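Local coordinates for protein peptide methionine sulfoxide reductase MsrA (Corynebacterium diphtheriae, PDB 4D7L) that probably repairs oxidised proteins by reducing methionine-S-sulfoxide back to methionine, in a thiol-disulfide exchange cycle, at residues T56-P61 with Y207-D212; E64-G69 with V126-L131; L79-P84 with H214-H219; E137-D140 with R146-N149. All coordinates share one frame; numbering follows the deposited sequence. Where two conformers were deposited one is given.

Interaction 1. Residues T56-P61 with Y207-D212; sequences TLRGQP and YYMAED. With PGE (triethylene glycol), chain G.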
loop_
_atom_site.group_PDB
_atom_site.type_symbol
_atom_site.label_atom_id
_atom_site.label_comp_id
_atom_site.label_asym_id
_atom_site.label_seq_id
_atom_site.Cartn_x
_atom_site.Cartn_y
_atom_site.Cartn_z
ATOM N N THR A 56 6.127 -12.495 -12.845
ATOM C CA THR A 56 7.261 -11.573 -12.962
ATOM C C THR A 56 8.002 -11.338 -11.646
ATOM O O THR A 56 7.517 -11.718 -10.570
ATOM C CB THR A 56 6.782 -10.210 -13.512
ATOM O OG1 THR A 56 5.664 -9.762 -12.735
ATOM C CG2 THR A 56 6.341 -10.359 -14.974
ATOM N N LEU A 57 9.177 -10.708 -11.732
ATOM C CA LEU A 57 9.830 -10.120 -10.548
ATOM C C LEU A 57 10.070 -8.648 -10.802
ATOM O O LEU A 57 9.904 -8.222 -11.920
ATOM C CB LEU A 57 11.154 -10.808 -10.240
ATOM C CG LEU A 57 11.070 -12.224 -9.691
ATOM C CD1 LEU A 57 12.440 -12.899 -9.757
ATOM C CD2 LEU A 57 10.514 -12.194 -8.263
ATOM N N ARG A 58 10.477 -7.861 -9.805
ATOM C CA ARG A 58 10.644 -6.422 -10.052
ATOM C C ARG A 58 11.879 -6.185 -10.920
ATOM O O ARG A 58 12.687 -7.088 -11.123
ATOM C CB ARG A 58 10.761 -5.632 -8.738
ATOM C CG ARG A 58 12.155 -5.671 -8.075
ATOM C CD ARG A 58 12.215 -4.787 -6.835
ATOM N NE ARG A 58 11.108 -5.053 -5.908
ATOM C CZ ARG A 58 11.176 -5.902 -4.888
ATOM N NH1 ARG A 58 12.311 -6.551 -4.640
ATOM N NH2 ARG A 58 10.122 -6.085 -4.104
ATOM N N GLY A 59 11.994 -4.990 -11.486
ATOM C CA GLY A 59 13.213 -4.607 -12.180
ATOM C C GLY A 59 13.260 -4.744 -13.688
ATOM O O GLY A 59 14.343 -4.803 -14.262
ATOM N N GLN A 60 12.105 -4.698 -14.342
ATOM C CA GLN A 60 12.069 -4.791 -15.796
ATOM C C GLN A 60 12.413 -3.423 -16.322
ATOM O O GLN A 60 11.880 -2.428 -15.834
ATOM C CB GLN A 60 10.699 -5.206 -16.339
ATOM C CG GLN A 60 10.535 -4.968 -17.852
ATOM C CD GLN A 60 9.080 -5.023 -18.344
ATOM O OE1 GLN A 60 8.333 -5.949 -18.006
ATOM N NE2 GLN A 60 8.673 -4.030 -19.127
ATOM N N PRO A 61 13.356 -3.364 -17.271
ATOM C CA PRO A 61 13.773 -2.103 -17.882
ATOM C C PRO A 61 12.559 -1.384 -18.441
ATOM O O PRO A 61 11.638 -2.053 -18.890
ATOM C CB PRO A 61 14.701 -2.547 -19.017
ATOM C CG PRO A 61 15.196 -3.874 -18.590
ATOM C CD PRO A 61 14.054 -4.517 -17.863
ATOM N N TYR A 207 11.227 0.474 1.285
ATOM C CA TYR A 207 10.079 -0.421 1.332
ATOM C C TYR A 207 10.556 -1.818 1.701
ATOM O O TYR A 207 11.591 -2.268 1.206
ATOM C CB TYR A 207 9.377 -0.428 -0.034
ATOM C CG TYR A 207 8.414 -1.560 -0.303
ATOM C CD1 TYR A 207 7.121 -1.526 0.217
ATOM C CD2 TYR A 207 8.768 -2.629 -1.152
ATOM C CE1 TYR A 207 6.202 -2.541 -0.056
ATOM C CE2 TYR A 207 7.845 -3.665 -1.430
ATOM C CZ TYR A 207 6.574 -3.597 -0.889
ATOM O OH TYR A 207 5.658 -4.588 -1.166
ATOM N N TYR A 208 9.798 -2.500 2.558
ATOM C CA TYR A 208 10.171 -3.831 3.035
ATOM C C TYR A 208 9.105 -4.836 2.656
ATOM O O TYR A 208 7.945 -4.657 3.015
ATOM C CB TYR A 208 10.345 -3.827 4.571
ATOM C CG TYR A 208 11.358 -2.818 5.042
ATOM C CD1 TYR A 208 12.731 -3.055 4.868
ATOM C CD2 TYR A 208 10.957 -1.629 5.657
ATOM C CE1 TYR A 208 13.689 -2.138 5.306
ATOM C CE2 TYR A 208 11.914 -0.699 6.089
ATOM C CZ TYR A 208 13.265 -0.961 5.914
ATOM O OH TYR A 208 14.202 -0.046 6.362
ATOM N N MET A 209 9.485 -5.884 1.936
ATOM C CA MET A 209 8.502 -6.887 1.542
ATOM C C MET A 209 8.006 -7.681 2.723
ATOM O O MET A 209 8.794 -8.057 3.584
ATOM C CB MET A 209 9.082 -7.861 0.513
ATOM C CG MET A 209 9.430 -7.274 -0.824
ATOM S SD MET A 209 9.920 -8.612 -1.958
ATOM C CE MET A 209 8.354 -9.342 -2.387
ATOM N N ALA A 210 6.703 -7.982 2.728
ATOM C CA ALA A 210 6.121 -8.896 3.699
ATOM C C ALA A 210 6.529 -10.342 3.387
ATOM O O ALA A 210 7.011 -10.624 2.290
ATOM C CB ALA A 210 4.591 -8.752 3.703
ATOM N N GLU A 211 6.298 -11.246 4.341
ATOM C CA GLU A 211 6.555 -12.667 4.178
ATOM C C GLU A 211 5.939 -13.229 2.897
ATOM O O GLU A 211 4.952 -12.706 2.395
ATOM C CB GLU A 211 5.985 -13.446 5.385
ATOM C CG GLU A 211 6.765 -13.220 6.706
ATOM C CD GLU A 211 6.324 -11.962 7.486
ATOM O OE1 GLU A 211 5.624 -11.083 6.931
ATOM O OE2 GLU A 211 6.690 -11.863 8.672
ATOM N N ASP A 212 6.523 -14.302 2.383
ATOM C CA ASP A 212 6.042 -14.946 1.152
ATOM C C ASP A 212 4.536 -15.273 1.138
ATOM O O ASP A 212 3.853 -15.144 0.109
ATOM C CB ASP A 212 6.851 -16.230 0.924
ATOM C CG ASP A 212 6.434 -16.973 -0.342
ATOM O OD1 ASP A 212 6.648 -16.437 -1.455
ATOM O OD2 ASP A 212 5.891 -18.089 -0.211
HETATM C C1 PGE G . 7.865 -6.934 -15.033
HETATM O O1 PGE G . 8.326 -7.505 -16.241
HETATM C C2 PGE G . 9.068 -6.927 -14.138
HETATM O O2 PGE G . 9.273 -5.736 -13.397
#

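Interaction 2. Residues E64-G69 with V126-L131; sequences ETIYIG and VTFDEL. With PGE (triethylene glycol), chain K.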
loop_
_atom_site.group_PDB
_atom_site.type_symbol
_atom_site.label_atom_id
_atom_site.label_comp_id
_atom_site.label_asym_id
_atom_site.label_seq_id
_atom_site.Cartn_x
_atom_site.Cartn_y
_atom_site.Cartn_z
ATOM N N GLU A 64 8.135 1.846 -14.295
ATOM C CA GLU A 64 8.155 2.792 -13.187
ATOM C C GLU A 64 7.528 2.097 -11.985
ATOM O O GLU A 64 6.859 1.068 -12.150
ATOM C CB GLU A 64 7.408 4.075 -13.562
ATOM C CG GLU A 64 8.110 4.883 -14.687
ATOM C CD GLU A 64 7.303 6.106 -15.205
ATOM O OE1 GLU A 64 6.169 6.370 -14.720
ATOM O OE2 GLU A 64 7.810 6.804 -16.120
ATOM N N THR A 65 7.741 2.653 -10.789
ATOM C CA THR A 65 7.176 2.099 -9.560
ATOM C C THR A 65 6.434 3.174 -8.773
ATOM O O THR A 65 6.913 4.313 -8.662
ATOM C CB THR A 65 8.269 1.495 -8.658
ATOM O OG1 THR A 65 8.990 0.491 -9.379
ATOM C CG2 THR A 65 7.638 0.869 -7.395
ATOM N N ILE A 66 5.254 2.820 -8.263
ATOM C CA ILE A 66 4.559 3.644 -7.275
ATOM C C ILE A 66 4.143 2.761 -6.091
ATOM O O ILE A 66 3.839 1.575 -6.258
ATOM C CB ILE A 66 3.336 4.375 -7.901
ATOM C CG1 ILE A 66 2.718 5.394 -6.927
ATOM C CG2 ILE A 66 2.301 3.370 -8.480
ATOM C CD1 ILE A 66 1.502 6.147 -7.545
ATOM N N TYR A 67 4.171 3.334 -4.891
ATOM C CA TYR A 67 3.838 2.606 -3.673
ATOM C C TYR A 67 2.516 3.110 -3.122
ATOM O O TYR A 67 2.368 4.298 -2.848
ATOM C CB TYR A 67 4.947 2.771 -2.618
ATOM C CG TYR A 67 6.267 2.213 -3.078
ATOM C CD1 TYR A 67 7.157 3.006 -3.790
ATOM C CD2 TYR A 67 6.608 0.879 -2.842
ATOM C CE1 TYR A 67 8.376 2.503 -4.241
ATOM C CE2 TYR A 67 7.830 0.366 -3.289
ATOM C CZ TYR A 67 8.704 1.190 -3.986
ATOM O OH TYR A 67 9.898 0.705 -4.435
ATOM N N ILE A 68 1.560 2.206 -2.949
ATOM C CA ILE A 68 0.193 2.605 -2.642
ATOM C C ILE A 68 -0.295 2.014 -1.342
ATOM O O ILE A 68 -0.214 0.789 -1.143
ATOM C CB ILE A 68 -0.764 2.154 -3.770
ATOM C CG1 ILE A 68 -0.335 2.775 -5.101
ATOM C CG2 ILE A 68 -2.228 2.502 -3.435
ATOM C CD1 ILE A 68 -0.411 4.263 -5.095
ATOM N N GLY A 69 -0.831 2.864 -0.474
ATOM C CA GLY A 69 -1.458 2.377 0.745
ATOM C C GLY A 69 -2.930 2.748 0.787
ATOM O O GLY A 69 -3.277 3.931 0.833
ATOM N N VAL A 126 -0.131 2.312 -18.845
ATOM C CA VAL A 126 -0.914 2.951 -17.791
ATOM C C VAL A 126 -0.047 4.047 -17.190
ATOM O O VAL A 126 1.159 3.863 -17.066
ATOM C CB VAL A 126 -1.365 1.926 -16.688
ATOM C CG1 VAL A 126 -0.159 1.350 -15.904
ATOM C CG2 VAL A 126 -2.330 2.581 -15.706
ATOM N N THR A 127 -0.630 5.195 -16.843
ATOM C CA THR A 127 0.194 6.297 -16.358
ATOM C C THR A 127 0.206 6.409 -14.826
ATOM O O THR A 127 -0.668 5.881 -14.137
ATOM C CB THR A 127 -0.259 7.655 -16.922
ATOM O OG1 THR A 127 -1.531 7.999 -16.369
ATOM C CG2 THR A 127 -0.359 7.609 -18.461
ATOM N N PHE A 128 1.214 7.104 -14.314
ATOM C CA PHE A 128 1.256 7.492 -12.907
ATOM C C PHE A 128 -0.065 8.109 -12.452
ATOM O O PHE A 128 -0.640 7.711 -11.426
ATOM C CB PHE A 128 2.388 8.492 -12.695
ATOM C CG PHE A 128 2.535 8.943 -11.273
ATOM C CD1 PHE A 128 3.318 8.222 -10.383
ATOM C CD2 PHE A 128 1.919 10.112 -10.828
ATOM C CE1 PHE A 128 3.466 8.642 -9.060
ATOM C CE2 PHE A 128 2.064 10.549 -9.505
ATOM C CZ PHE A 128 2.832 9.806 -8.614
ATOM N N ASP A 129 -0.553 9.066 -13.243
ATOM C CA ASP A 129 -1.799 9.774 -12.954
ATOM C C ASP A 129 -2.971 8.787 -12.821
ATOM O O ASP A 129 -3.765 8.884 -11.896
ATOM C CB ASP A 129 -2.114 10.781 -14.068
ATOM C CG ASP A 129 -1.097 11.917 -14.164
ATOM O OD1 ASP A 129 -0.216 12.049 -13.278
ATOM O OD2 ASP A 129 -1.142 12.646 -15.173
ATOM N N GLU A 130 -3.067 7.846 -13.759
ATOM C CA GLU A 130 -4.158 6.871 -13.743
ATOM C C GLU A 130 -4.115 5.978 -12.508
ATOM O O GLU A 130 -5.159 5.609 -11.959
ATOM C CB GLU A 130 -4.114 6.011 -15.015
ATOM C CG GLU A 130 -4.521 6.806 -16.254
ATOM C CD GLU A 130 -4.485 5.996 -17.545
ATOM O OE1 GLU A 130 -3.525 5.228 -17.766
ATOM O OE2 GLU A 130 -5.416 6.156 -18.356
ATOM N N LEU A 131 -2.912 5.615 -12.076
ATOM C CA LEU A 131 -2.783 4.744 -10.911
ATOM C C LEU A 131 -3.134 5.508 -9.632
ATOM O O LEU A 131 -3.721 4.940 -8.706
ATOM C CB LEU A 131 -1.358 4.156 -10.830
ATOM C CG LEU A 131 -1.037 3.142 -11.952
ATOM C CD1 LEU A 131 0.419 2.750 -11.908
ATOM C CD2 LEU A 131 -1.910 1.891 -11.780
HETATM C C1 PGE K . 11.792 1.595 -11.163
HETATM O O1 PGE K . 10.723 0.771 -11.596
HETATM C C2 PGE K . 11.243 2.696 -10.273
HETATM O O2 PGE K . 12.268 3.276 -9.492
#

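Interaction 3. Residues L79-P84 with H214-H219; sequences LFWETP and HQQYLH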
loop_
_atom_site.group_PDB
_atom_site.type_symbol
_atom_site.label_atom_id
_atom_site.label_comp_id
_atom_site.label_asym_id
_atom_site.label_seq_id
_atom_site.Cartn_x
_atom_site.Cartn_y
_atom_site.Cartn_z
ATOM N N LEU A 79 -6.310 -5.735 -6.683
ATOM C CA LEU A 79 -6.806 -4.613 -7.487
ATOM C C LEU A 79 -5.764 -4.162 -8.497
ATOM O O LEU A 79 -6.052 -3.938 -9.687
ATOM C CB LEU A 79 -7.169 -3.435 -6.571
ATOM C CG LEU A 79 -7.618 -2.170 -7.306
ATOM C CD1 LEU A 79 -9.053 -2.371 -7.817
ATOM C CD2 LEU A 79 -7.492 -0.955 -6.412
ATOM N N PHE A 80 -4.531 -4.038 -8.029
ATOM C CA PHE A 80 -3.502 -3.534 -8.931
ATOM C C PHE A 80 -2.906 -4.586 -9.862
ATOM O O PHE A 80 -2.648 -4.262 -11.029
ATOM C CB PHE A 80 -2.404 -2.825 -8.119
ATOM C CG PHE A 80 -2.838 -1.472 -7.642
ATOM C CD1 PHE A 80 -2.972 -0.433 -8.558
ATOM C CD2 PHE A 80 -3.185 -1.252 -6.312
ATOM C CE1 PHE A 80 -3.427 0.821 -8.155
ATOM C CE2 PHE A 80 -3.628 0.014 -5.885
ATOM C CZ PHE A 80 -3.757 1.047 -6.811
ATOM N N TRP A 81 -2.734 -5.844 -9.435
ATOM C CA TRP A 81 -2.149 -6.792 -10.402
ATOM C C TRP A 81 -3.142 -7.079 -11.520
ATOM O O TRP A 81 -2.752 -7.511 -12.602
ATOM C CB TRP A 81 -1.635 -8.120 -9.766
ATOM C CG TRP A 81 -2.646 -9.191 -9.420
ATOM C CD1 TRP A 81 -3.479 -9.879 -10.276
ATOM C CD2 TRP A 81 -2.814 -9.793 -8.133
ATOM N NE1 TRP A 81 -4.216 -10.822 -9.567
ATOM C CE2 TRP A 81 -3.812 -10.792 -8.253
ATOM C CE3 TRP A 81 -2.223 -9.566 -6.874
ATOM C CZ2 TRP A 81 -4.248 -11.556 -7.156
ATOM C CZ3 TRP A 81 -2.659 -10.318 -5.779
ATOM C CH2 TRP A 81 -3.653 -11.314 -5.931
ATOM N N GLU A 82 -4.422 -6.826 -11.270
ATOM C CA GLU A 82 -5.434 -7.000 -12.319
ATOM C C GLU A 82 -5.601 -5.771 -13.206
ATOM O O GLU A 82 -6.391 -5.781 -14.143
ATOM C CB GLU A 82 -6.776 -7.381 -11.685
ATOM C CG GLU A 82 -6.717 -8.821 -11.119
ATOM C CD GLU A 82 -8.024 -9.313 -10.514
ATOM O OE1 GLU A 82 -8.945 -8.487 -10.301
ATOM O OE2 GLU A 82 -8.102 -10.534 -10.229
ATOM N N THR A 83 -4.833 -4.726 -12.943
ATOM C CA THR A 83 -4.929 -3.513 -13.755
ATOM C C THR A 83 -4.079 -3.579 -15.013
ATOM O O THR A 83 -2.891 -3.848 -14.922
ATOM C CB THR A 83 -4.487 -2.295 -12.943
ATOM O OG1 THR A 83 -5.334 -2.176 -11.801
ATOM C CG2 THR A 83 -4.585 -1.027 -13.790
ATOM N N PRO A 84 -4.678 -3.329 -16.194
ATOM C CA PRO A 84 -3.856 -3.336 -17.411
ATOM C C PRO A 84 -2.691 -2.339 -17.312
ATOM O O PRO A 84 -2.876 -1.193 -16.888
ATOM C CB PRO A 84 -4.845 -2.937 -18.510
ATOM C CG PRO A 84 -6.208 -3.327 -17.950
ATOM C CD PRO A 84 -6.091 -3.038 -16.477
ATOM N N HIS A 214 2.094 -13.683 2.290
ATOM C CA HIS A 214 1.252 -12.516 1.968
ATOM C C HIS A 214 1.231 -12.156 0.480
ATOM O O HIS A 214 0.302 -11.489 0.011
ATOM C CB HIS A 214 1.721 -11.278 2.766
ATOM C CG HIS A 214 1.470 -11.398 4.237
ATOM N ND1 HIS A 214 0.277 -11.022 4.816
ATOM C CD2 HIS A 214 2.238 -11.891 5.236
ATOM C CE1 HIS A 214 0.318 -11.278 6.112
ATOM N NE2 HIS A 214 1.507 -11.784 6.398
ATOM N N GLN A 215 2.268 -12.551 -0.246
ATOM C CA GLN A 215 2.393 -12.177 -1.655
ATOM C C GLN A 215 1.331 -12.887 -2.460
ATOM O O GLN A 215 1.287 -14.102 -2.468
ATOM C CB GLN A 215 3.797 -12.520 -2.176
ATOM C CG GLN A 215 4.917 -11.942 -1.290
ATOM C CD GLN A 215 4.868 -10.407 -1.206
ATOM O OE1 GLN A 215 4.459 -9.748 -2.160
ATOM N NE2 GLN A 215 5.322 -9.836 -0.079
ATOM N N GLN A 216 0.462 -12.118 -3.107
ATOM C CA GLN A 216 -0.686 -12.665 -3.843
ATOM C C GLN A 216 -1.520 -13.604 -2.983
ATOM O O GLN A 216 -2.009 -14.631 -3.451
ATOM C CB GLN A 216 -0.222 -13.386 -5.116
ATOM C CG GLN A 216 0.525 -12.479 -6.101
ATOM C CD GLN A 216 2.023 -12.470 -5.853
ATOM O OE1 GLN A 216 2.674 -13.511 -5.934
ATOM N NE2 GLN A 216 2.575 -11.299 -5.550
ATOM N N TYR A 217 -1.686 -13.237 -1.716
ATOM C CA TYR A 217 -2.427 -14.060 -0.767
ATOM C C TYR A 217 -3.792 -14.530 -1.285
ATOM O O TYR A 217 -4.155 -15.703 -1.153
ATOM C CB TYR A 217 -2.629 -13.276 0.541
ATOM C CG TYR A 217 -3.439 -14.028 1.564
ATOM C CD1 TYR A 217 -2.879 -15.064 2.294
ATOM C CD2 TYR A 217 -4.778 -13.684 1.820
ATOM C CE1 TYR A 217 -3.629 -15.758 3.245
ATOM C CE2 TYR A 217 -5.531 -14.374 2.767
ATOM C CZ TYR A 217 -4.950 -15.409 3.476
ATOM O OH TYR A 217 -5.693 -16.096 4.414
ATOM N N LEU A 218 -4.551 -13.606 -1.857
ATOM C CA LEU A 218 -5.911 -13.927 -2.265
ATOM C C LEU A 218 -5.937 -14.873 -3.453
ATOM O O LEU A 218 -6.898 -15.621 -3.632
ATOM C CB LEU A 218 -6.672 -12.652 -2.593
ATOM C CG LEU A 218 -6.875 -11.741 -1.385
ATOM C CD1 LEU A 218 -7.649 -10.503 -1.822
ATOM C CD2 LEU A 218 -7.596 -12.489 -0.240
ATOM N N HIS A 219 -4.888 -14.852 -4.269
ATOM C CA HIS A 219 -4.794 -15.832 -5.352
ATOM C C HIS A 219 -4.415 -17.223 -4.821
ATOM O O HIS A 219 -4.993 -18.239 -5.221
ATOM C CB HIS A 219 -3.778 -15.390 -6.408
ATOM C CG HIS A 219 -3.670 -16.354 -7.556
ATOM N ND1 HIS A 219 -4.570 -16.361 -8.599
ATOM C CD2 HIS A 219 -2.824 -17.383 -7.778
ATOM C CE1 HIS A 219 -4.258 -17.336 -9.438
ATOM N NE2 HIS A 219 -3.195 -17.967 -8.965
#

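Interaction 4. Residues E137-D140 with R146-N149; sequences EAHD and RQGN. With PGE (triethylene glycol), chain J.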
loop_
_atom_site.group_PDB
_atom_site.type_symbol
_atom_site.label_atom_id
_atom_site.label_comp_id
_atom_site.label_asym_id
_atom_site.label_seq_id
_atom_site.Cartn_x
_atom_site.Cartn_y
_atom_site.Cartn_z
ATOM N N GLU A 137 -9.990 6.217 -5.944
ATOM C CA GLU A 137 -11.367 5.769 -6.143
ATOM C C GLU A 137 -11.621 4.401 -5.503
ATOM O O GLU A 137 -12.761 3.930 -5.443
ATOM C CB GLU A 137 -11.702 5.750 -7.637
ATOM C CG GLU A 137 -11.656 7.154 -8.256
ATOM C CD GLU A 137 -12.099 7.202 -9.712
ATOM O OE1 GLU A 137 -12.123 6.144 -10.366
ATOM O OE2 GLU A 137 -12.426 8.306 -10.198
ATOM N N ALA A 138 -10.556 3.767 -5.022
ATOM C CA ALA A 138 -10.684 2.447 -4.404
ATOM C C ALA A 138 -10.773 2.444 -2.878
ATOM O O ALA A 138 -10.887 1.376 -2.285
ATOM C CB ALA A 138 -9.524 1.567 -4.828
ATOM N N HIS A 139 -10.709 3.606 -2.228
ATOM C CA HIS A 139 -10.807 3.608 -0.774
ATOM C C HIS A 139 -11.313 4.970 -0.327
ATOM O O HIS A 139 -11.507 5.851 -1.153
ATOM C CB HIS A 139 -9.448 3.267 -0.126
ATOM C CG HIS A 139 -8.456 4.385 -0.146
ATOM N ND1 HIS A 139 -8.075 5.021 -1.308
ATOM C CD2 HIS A 139 -7.748 4.973 0.854
ATOM C CE1 HIS A 139 -7.194 5.969 -1.019
ATOM N NE2 HIS A 139 -6.986 5.965 0.285
ATOM N N ASP A 140 -11.524 5.131 0.973
ATOM C CA ASP A 140 -11.894 6.413 1.541
ATOM C C ASP A 140 -10.626 7.062 2.074
ATOM O O ASP A 140 -10.045 6.582 3.077
ATOM C CB ASP A 140 -12.923 6.221 2.655
ATOM C CG ASP A 140 -13.401 7.543 3.261
ATOM O OD1 ASP A 140 -12.752 8.586 3.086
ATOM O OD2 ASP A 140 -14.460 7.527 3.899
ATOM N N ARG A 146 -7.178 4.445 9.915
ATOM C CA ARG A 146 -8.281 3.506 9.797
ATOM C C ARG A 146 -8.635 3.386 8.325
ATOM O O ARG A 146 -8.480 4.353 7.585
ATOM C CB ARG A 146 -9.492 4.003 10.598
ATOM C CG ARG A 146 -10.794 3.265 10.369
ATOM C CD ARG A 146 -11.876 3.800 11.302
ATOM N NE ARG A 146 -12.508 5.011 10.784
ATOM C CZ ARG A 146 -13.566 5.018 9.981
ATOM N NH1 ARG A 146 -14.126 3.870 9.597
ATOM N NH2 ARG A 146 -14.081 6.170 9.572
ATOM N N GLN A 147 -9.095 2.213 7.899
ATOM C CA GLN A 147 -9.824 2.115 6.639
ATOM C C GLN A 147 -10.986 1.170 6.873
ATOM O O GLN A 147 -10.769 -0.004 7.135
ATOM C CB GLN A 147 -8.925 1.618 5.487
ATOM C CG GLN A 147 -9.666 1.538 4.125
ATOM C CD GLN A 147 -10.130 2.904 3.593
ATOM O OE1 GLN A 147 -11.133 2.991 2.886
ATOM N NE2 GLN A 147 -9.388 3.965 3.908
ATOM N N GLY A 148 -12.216 1.690 6.815
ATOM C CA GLY A 148 -13.390 0.892 7.118
ATOM C C GLY A 148 -13.323 0.342 8.530
ATOM O O GLY A 148 -13.095 1.088 9.478
ATOM N N ASN A 149 -13.457 -0.975 8.679
ATOM C CA ASN A 149 -13.414 -1.571 10.010
ATOM C C ASN A 149 -11.996 -1.977 10.397
ATOM O O ASN A 149 -11.797 -2.623 11.417
ATOM C CB ASN A 149 -14.357 -2.787 10.119
ATOM C CG ASN A 149 -15.828 -2.388 10.122
ATOM O OD1 ASN A 149 -16.594 -2.812 9.270
ATOM N ND2 ASN A 149 -16.213 -1.548 11.066
HETATM C C1 PGE J . -12.450 9.181 -2.900
HETATM O O1 PGE J . -13.011 7.952 -2.463
HETATM C C2 PGE J . -12.654 9.303 -4.396
HETATM O O2 PGE J . -14.040 9.393 -4.656
#

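Interaction 1. Residues T56-P61 with Y207-D212
R58 reaches M209 at the surface of the MsrA fold, where the loop before strand 64-69 lies near the edge strand 208-209 of the mixed sheet. The two side chains come from opposite directions. R58 NH2 makes a weak hydrogen bond to the thioether M209 SD at 3.3 Å, with an N-H...S angle of 163°. The sulfur lies at the edge of the guanidinium, in its plane. M209 CG is 3.6 Å from R58 NH2. R58 NH2 further approaches the Y207 ring at its edge, 4.3 Å from Y207 CE2.

The R58 chain is extended at chi2 and bends at chi3 (51°), which turns the guanidinium aside. Its stronger polar partner is E118 on strand 114-121, which forms a salt bridge with NE. The thioether is a weaker partner of the same guanidinium. The Y207 hydroxyl and S90 OG share a hydrogen bond, and the Y207 ring packs against Y67. The backbone of Y208 pairs with F93 of strand 86-94.

Farther along the loop sits a triethylene glycol, probably from the crystallisation liquor. Q60 N donates to O2 of the triethylene glycol at 3.2 Å.

Interaction 2. Residues E64-G69 with V126-L131
I66 has CG1 anti to its backbone nitrogen (chi1 -172°) and an extended chi2 (179°). This extended shape carries CD1 out from the strand to F128. The F128 ring also stands anti to its own nitrogen (chi1 -179°), which brings its end back to the strand. The two side chains are roughly perpendicular. I66 CD1 meets F128 CE1 at 3.5 Å, obliquely to the ring. The other branch of I66 serves a second partner: I66 CG2 touches L131 CD1 at 4.0 Å, the two side chains running antiparallel alongside each other.

All three residues are buried, and the contact is purely apolar. T127 caps the helix that carries F128 and L131. E130 N donates to T127 OG1 at 3.0 Å, and T127 N donates to E130 OE1 at 3.0 Å. Y121 and A173 also pack against F128. This is helix-on-sheet packing of an alpha/beta fold: helix 128-137, started by a capping box, lies on the central strand 64-69 of MsrA.

Interaction 3. Residues L79-P84 with H214-H219
W81 turns its indole toward the start of helix 217-220, joining the end of helix 73-81 to the C-terminal part of the MsrA fold. The six-membered part of the ring does the touching. W81 CZ3 is 3.6 Å from Q216 CA, and CZ3 also lies 3.9 Å from Q216 CG. The W81 ring and the Q216 amide stand nearly upright to each other, with planes 79° apart. W81 meets CA, CB and CG of Q216 rather than its amide. The H219 side chain lies crosswise to the indole and offers its CB to W81 CZ2 at 3.9 Å. The imidazole leads away from the indole.

W81 CG sits between the backbone nitrogen and the carbonyl carbon (chi1 79°), which swings the indole across to the other segment. Q216 is the N-cap residue. Its OE1 accepts from A52 N, and its backbone N donates to E77 OE1. The ring of H51 meets the indole at a steep angle. The W81 side chain is about 11 Å from that of C72, the predicted active-site cysteine, which forms a disulfide with C226 here. Just after helix 73-81 the chain turns, and T83 OG1 donates to L79 O at 2.8 Å.

Interaction 4. Residues E137-D140 with R146-N149
Q147 lies across the backbone of D140, its amide gripping both the backbone N-H and the carbonyl of D140. This ties the loop after helix 128-137 to the short two-stranded hairpin 146-151 of the MsrA fold. The amide makes a pair of hydrogen bonds. D140 N donates to Q147 OE1 at 2.9 Å with an N-H...O angle of 173°. Q147 NE2 donates to D140 O at 2.8 Å and 175°. The acceptor D140 O lies in the amide plane of Q147. Two nearly straight bonds of opposite sense fix the rotation of the amide and tell its oxygen from its nitrogen.

Q147 bends at chi2, which brings the amide back toward the loop. The H139 side chain runs at a steep angle to that of Q147, with ring and amide planes 53° apart. H139 CB lies 3.5 Å from Q147 OE1, and Q147 NE2 sits at the edge of the imidazole, 3.6 Å from H139 CD2. The imidazole has its own partners, A135 O at ND1 and S157 OG at NE2. The D140 carboxylate bonds to T142 OG1. The Q147 side chain is about 7 Å from that of C72, the predicted active-site residue; the paired bonds thus lie close to that site. Within the hairpin, R146 NH1 donates to G148 O at 3.0 Å.

Overall arrangement
Interactions 2 and 3 are buried, whereas interactions 1 and 4 lie at the surface. The buried pair relies on apolar or aliphatic packing. The surface pair uses polar groups: one weak N-H...S bond in interaction 1, two straight amide-backbone bonds in interaction 4. Interactions 1 and 2 reach the same mixed sheet, at its edge strand and within it, and meet where Y207 packs on Y67. Interactions 2 and 3 share an apolar core through F80, which touches I68 and L131. A210 and Q215 link interactions 1 and 3. Interaction 4 touches interaction 3 through A138 and L79, but stands about 16 Å from interaction 1 at the nearest atoms.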